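Geranylgeranyl pyrophosphate synthase (Corynebacterium glutamicum, PDB 3LK5) probably catalyses prenyl transfer, joining allylic and isopentenyl diphosphates into longer isoprenoid diphosphates with the help of magnesium. Local coordinates at residues L192-I195 / Y196-H200; E203-E206 / L207-V211. All coordinates share one frame; numbering follows the deposited sequence.

Contact 1. Residues L192-I195 / Y196-H200; sequences LLDI and YLESH
The ring of Tyr196 meets Leu193 O near its plane at one edge, has Leu197 CD2 at its edge, in plane, and on one face is covered by the His200 imidazole at the rim, not the centre. Tyr196 CE1 lies over the centre of the His200 imidazole, 3.4 Å above its plane, while Ser199 OG lies at that ring's edge, in plane, 2.8 Å from His200 ND1 in a hydrogen bond either could donate. Tyr196 CG stands anti to the backbone N (chi1 169°), which swings the ring along the helix toward His200, the first residue to leave helical geometry.

A water donates to both Asp194 OD1 and Glu198 OE2; Asp194 OD2 is 4.3 Å from Glu198 OE2 and forms a salt bridge with Lys215. Asp194 binds magnesium, as do Asp108 and Asp112, the outer aspartates of the DDxxD motif, though this chain holds none; Glu198 lies next to Asp112. Ile195 CD1 lies 4.0 Å from Glu198 OE1, the two side chains crossing obliquely.

This is the C-terminal end of helix 170-199: Leu193 and Leu197 pack on helix 205-231, whereas Leu192 and Ile195 rest on Leu150 of the second subunit.

Contact 2. Residues E203-E206 / L207-V211; sequences ESVE and LADSV
Ser204 caps the helix through its side chain: Leu207 N donates to Ser204 OG at 3.0 Å, with an N-H...O angle of 153°. The hydroxyl is placed for this by a first torsion of 174°, which sets OG opposite the backbone N and beside the carbonyl carbon. Ser204 also serves the first turn through its backbone, Ala208 N reaching Ser204 O at 3.2 Å. One residue further on, Asp209 N gives a 2.8 Å bond to Val205 O. Glu206 O accepts from Ser210 N at 3.1 Å and, weakly, from Ser210 OG, whose hydroxyl turns back along the helix.

This is an N-cap of the classic serine kind, opening helix 205-231 just after the short turn that follows helix 170-199 in this all-helical prenyl synthase fold. Ser204 N is itself hydrogen-bonded to Asn202 OD1, in the turn before the helix.

Glu206 lies in the first turn, where the helix dipole would be expected to suit negative charge; Asp209 follows three residues on, one turn later. The Glu206 chain bends at chi2 (70°), and its OE2 ends 4.1 Å from Asp209 OD2, the two carboxylate planes nearly perpendicular. Asp209 OD1 is held by a salt bridge to Arg336, which probably offsets the repulsion.

Beyond the polar groups, Leu207 CD1 lies 3.7 Å from Ser204 CB, covering the methylene of the capping residue. Val205 and Asp209 extend alongside each other from the same flank of the helix, with Val205 CG1 4.1 Å from Asp209 OD2. Both lean on helix 284-296, Val205 against Ala287 and Gln291, Asp209 against Val284.

In the fold
Contacts 1 and 2 sit on consecutive helices: contact 1 at the C-terminal end of helix 170-199, contact 2 at the start of helix 205-231, their centres about 10 Å apart. They meet through hydrophobic packing, Leu193 CD2 against Ser210 CB at 3.5 Å and Leu197 CD2 against Leu207 CB at 3.6 Å. Contact 1 is partly buried, borders the second subunit along several residues and carries Asp194, a magnesium-binding residue; contact 2 is a surface contact, and the second subunit touches just Ser210. Both bring acidic side chains close together, but in contact 1 Glu198 neighbours Asp112, another such residue, while in contact 2 Glu206 and Asp209 lie one turn apart near the helix N-terminus, Asp209 bound to Arg336.

Contact 1. Residues L192-I195 / Y196-H200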
loop_
_atom_site.group_PDB
_atom_site.type_symbol
_atom_site.label_atom_id
_atom_site.label_comp_id
_atom_site.label_asym_id
_atom_site.label_seq_id
_atom_site.Cartn_x
_atom_site.Cartn_y
_atom_site.Cartn_z
ATOM N N LEU A 192 -3.658 -13.147 2.869
ATOM C CA LEU A 192 -4.409 -13.752 1.772
ATOM C C LEU A 192 -4.791 -15.195 2.117
ATOM O O LEU A 192 -5.918 -15.626 1.845
ATOM C CB LEU A 192 -3.622 -13.716 0.447
ATOM C CG LEU A 192 -3.659 -12.346 -0.235
ATOM C CD1 LEU A 192 -2.532 -12.212 -1.295
ATOM C CD2 LEU A 192 -5.048 -12.119 -0.835
ATOM N N LEU A 193 -3.840 -15.956 2.656
ATOM C CA LEU A 193 -4.124 -17.345 3.040
ATOM C C LEU A 193 -5.205 -17.426 4.129
ATOM O O LEU A 193 -6.059 -18.325 4.097
ATOM C CB LEU A 193 -2.847 -18.062 3.492
ATOM C CG LEU A 193 -2.973 -19.531 3.908
ATOM C CD1 LEU A 193 -3.631 -20.374 2.781
ATOM C CD2 LEU A 193 -1.599 -20.053 4.204
ATOM N N ASP A 194 -5.163 -16.482 5.068
ATOM C CA ASP A 194 -6.116 -16.390 6.197
ATOM C C ASP A 194 -7.553 -16.072 5.744
ATOM O O ASP A 194 -8.533 -16.681 6.230
ATOM C CB ASP A 194 -5.635 -15.323 7.174
ATOM C CG ASP A 194 -6.240 -15.465 8.547
ATOM O OD1 ASP A 194 -6.424 -16.600 9.032
ATOM O OD2 ASP A 194 -6.513 -14.426 9.165
ATOM N N ILE A 195 -7.669 -15.118 4.822
ATOM C CA ILE A 195 -8.934 -14.767 4.167
ATOM C C ILE A 195 -9.571 -15.980 3.508
ATOM O O ILE A 195 -10.802 -16.173 3.579
ATOM C CB ILE A 195 -8.729 -13.649 3.072
ATOM C CG1 ILE A 195 -8.408 -12.320 3.719
ATOM C CG2 ILE A 195 -9.966 -13.484 2.174
ATOM C CD1 ILE A 195 -9.228 -12.037 4.904
ATOM N N TYR A 196 -8.726 -16.783 2.871
ATOM C CA TYR A 196 -9.160 -17.975 2.185
ATOM C C TYR A 196 -9.730 -18.947 3.235
ATOM O O TYR A 196 -10.847 -19.487 3.070
ATOM C CB TYR A 196 -8.001 -18.610 1.403
ATOM C CG TYR A 196 -8.287 -19.991 0.858
ATOM C CD1 TYR A 196 -8.854 -20.173 -0.423
ATOM C CD2 TYR A 196 -8.003 -21.123 1.613
ATOM C CE1 TYR A 196 -9.126 -21.465 -0.919
ATOM C CE2 TYR A 196 -8.274 -22.411 1.133
ATOM C CZ TYR A 196 -8.836 -22.573 -0.125
ATOM O OH TYR A 196 -9.090 -23.843 -0.584
ATOM N N LEU A 197 -8.967 -19.192 4.297
ATOM C CA LEU A 197 -9.478 -20.128 5.334
ATOM C C LEU A 197 -10.829 -19.698 5.885
ATOM O O LEU A 197 -11.723 -20.555 6.080
ATOM C CB LEU A 197 -8.456 -20.330 6.466
ATOM C CG LEU A 197 -7.030 -20.784 6.105
ATOM C CD1 LEU A 197 -6.234 -21.033 7.393
ATOM C CD2 LEU A 197 -7.019 -22.031 5.267
ATOM N N GLU A 198 -10.999 -18.402 6.136
ATOM C CA GLU A 198 -12.244 -17.887 6.694
ATOM C C GLU A 198 -13.398 -17.971 5.722
ATOM O O GLU A 198 -14.524 -18.270 6.118
ATOM C CB GLU A 198 -12.106 -16.442 7.154
ATOM C CG GLU A 198 -11.399 -16.264 8.465
ATOM C CD GLU A 198 -11.105 -14.804 8.753
ATOM O OE1 GLU A 198 -11.199 -13.979 7.805
ATOM O OE2 GLU A 198 -10.796 -14.468 9.916
ATOM N N SER A 199 -13.115 -17.703 4.446
ATOM C CA SER A 199 -14.145 -17.675 3.435
ATOM C C SER A 199 -14.585 -19.095 3.055
ATOM O O SER A 199 -15.753 -19.315 2.730
ATOM C CB SER A 199 -13.659 -16.878 2.208
ATOM O OG SER A 199 -12.644 -17.594 1.519
ATOM N N HIS A 200 -13.654 -20.047 3.103
ATOM C CA HIS A 200 -13.919 -21.442 2.769
ATOM C C HIS A 200 -14.238 -22.295 4.021
ATOM O O HIS A 200 -14.310 -23.529 3.942
ATOM C CB HIS A 200 -12.731 -22.019 2.010
ATOM C CG HIS A 200 -12.608 -21.496 0.608
ATOM N ND1 HIS A 200 -12.384 -20.164 0.325
ATOM C CD2 HIS A 200 -12.721 -22.120 -0.591
ATOM C CE1 HIS A 200 -12.349 -19.994 -0.988
ATOM N NE2 HIS A 200 -12.545 -21.165 -1.565
HETATM O O HOH W 1 -8.834 -16.434 10.596
#

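Contact 2. Residues E203-E206 / L207-V211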
loop_
_atom_site.group_PDB
_atom_site.type_symbol
_atom_site.label_atom_id
_atom_site.label_comp_id
_atom_site.label_asym_id
_atom_site.label_seq_id
_atom_site.Cartn_x
_atom_site.Cartn_y
_atom_site.Cartn_z
ATOM N N GLU A 203 -10.714 -26.155 7.624
ATOM C CA GLU A 203 -10.362 -26.655 8.958
ATOM C C GLU A 203 -8.960 -27.280 9.030
ATOM O O GLU A 203 -8.654 -28.010 9.986
ATOM C CB GLU A 203 -11.414 -27.686 9.451
ATOM C CG GLU A 203 -12.868 -27.200 9.404
ATOM C CD GLU A 203 -13.876 -28.300 9.752
ATOM O OE1 GLU A 203 -13.448 -29.425 10.093
ATOM O OE2 GLU A 203 -15.090 -28.027 9.703
ATOM N N SER A 204 -8.103 -27.004 8.040
ATOM C CA SER A 204 -6.750 -27.575 8.041
ATOM C C SER A 204 -5.886 -26.950 9.142
ATOM O O SER A 204 -5.765 -25.706 9.198
ATOM C CB SER A 204 -6.057 -27.306 6.705
ATOM O OG SER A 204 -4.707 -27.741 6.752
ATOM N N VAL A 205 -5.266 -27.803 9.960
ATOM C CA VAL A 205 -4.299 -27.384 10.996
ATOM C C VAL A 205 -3.053 -26.838 10.294
ATOM O O VAL A 205 -2.511 -25.775 10.669
ATOM C CB VAL A 205 -3.903 -28.557 11.917
ATOM C CG1 VAL A 205 -2.883 -28.103 12.963
ATOM C CG2 VAL A 205 -5.129 -29.115 12.647
ATOM N N GLU A 206 -2.641 -27.557 9.244
ATOM C CA GLU A 206 -1.472 -27.219 8.421
ATOM C C GLU A 206 -1.576 -25.839 7.810
ATOM O O GLU A 206 -0.584 -25.088 7.744
ATOM C CB GLU A 206 -1.348 -28.199 7.266
ATOM C CG GLU A 206 -0.012 -28.880 7.177
ATOM C CD GLU A 206 0.175 -29.871 8.310
ATOM O OE1 GLU A 206 -0.745 -30.697 8.550
ATOM O OE2 GLU A 206 1.240 -29.825 8.971
ATOM N N LEU A 207 -2.766 -25.504 7.325
ATOM C CA LEU A 207 -2.921 -24.216 6.682
ATOM C C LEU A 207 -2.955 -23.094 7.701
ATOM O O LEU A 207 -2.421 -22.016 7.452
ATOM C CB LEU A 207 -4.131 -24.189 5.765
ATOM C CG LEU A 207 -3.907 -25.010 4.483
ATOM C CD1 LEU A 207 -5.234 -25.165 3.765
ATOM C CD2 LEU A 207 -2.848 -24.390 3.547
ATOM N N ALA A 208 -3.584 -23.344 8.849
ATOM C CA ALA A 208 -3.562 -22.380 9.953
ATOM C C ALA A 208 -2.121 -22.150 10.413
ATOM O O ALA A 208 -1.748 -20.982 10.693
ATOM C CB ALA A 208 -4.445 -22.862 11.141
ATOM N N ASP A 209 -1.319 -23.223 10.473
ATOM C CA ASP A 209 0.141 -23.132 10.771
ATOM C C ASP A 209 0.869 -22.184 9.792
ATOM O O ASP A 209 1.722 -21.386 10.207
ATOM C CB ASP A 209 0.858 -24.493 10.683
ATOM C CG ASP A 209 0.509 -25.449 11.831
ATOM O OD1 ASP A 209 0.075 -25.018 12.932
ATOM O OD2 ASP A 209 0.699 -26.675 11.616
ATOM N N SER A 210 0.559 -22.318 8.500
ATOM C CA SER A 210 1.155 -21.447 7.492
ATOM C C SER A 210 0.805 -20.001 7.724
ATOM O O SER A 210 1.677 -19.121 7.614
ATOM C CB SER A 210 0.769 -21.866 6.068
ATOM O OG SER A 210 1.291 -23.164 5.795
ATOM N N VAL A 211 -0.461 -19.742 8.032
ATOM C CA VAL A 211 -0.876 -18.393 8.341
ATOM C C VAL A 211 -0.040 -17.852 9.525
ATOM O O VAL A 211 0.483 -16.726 9.481
ATOM C CB VAL A 211 -2.359 -18.324 8.681
ATOM C CG1 VAL A 211 -2.708 -16.939 9.194
ATOM C CG2 VAL A 211 -3.230 -18.696 7.456
#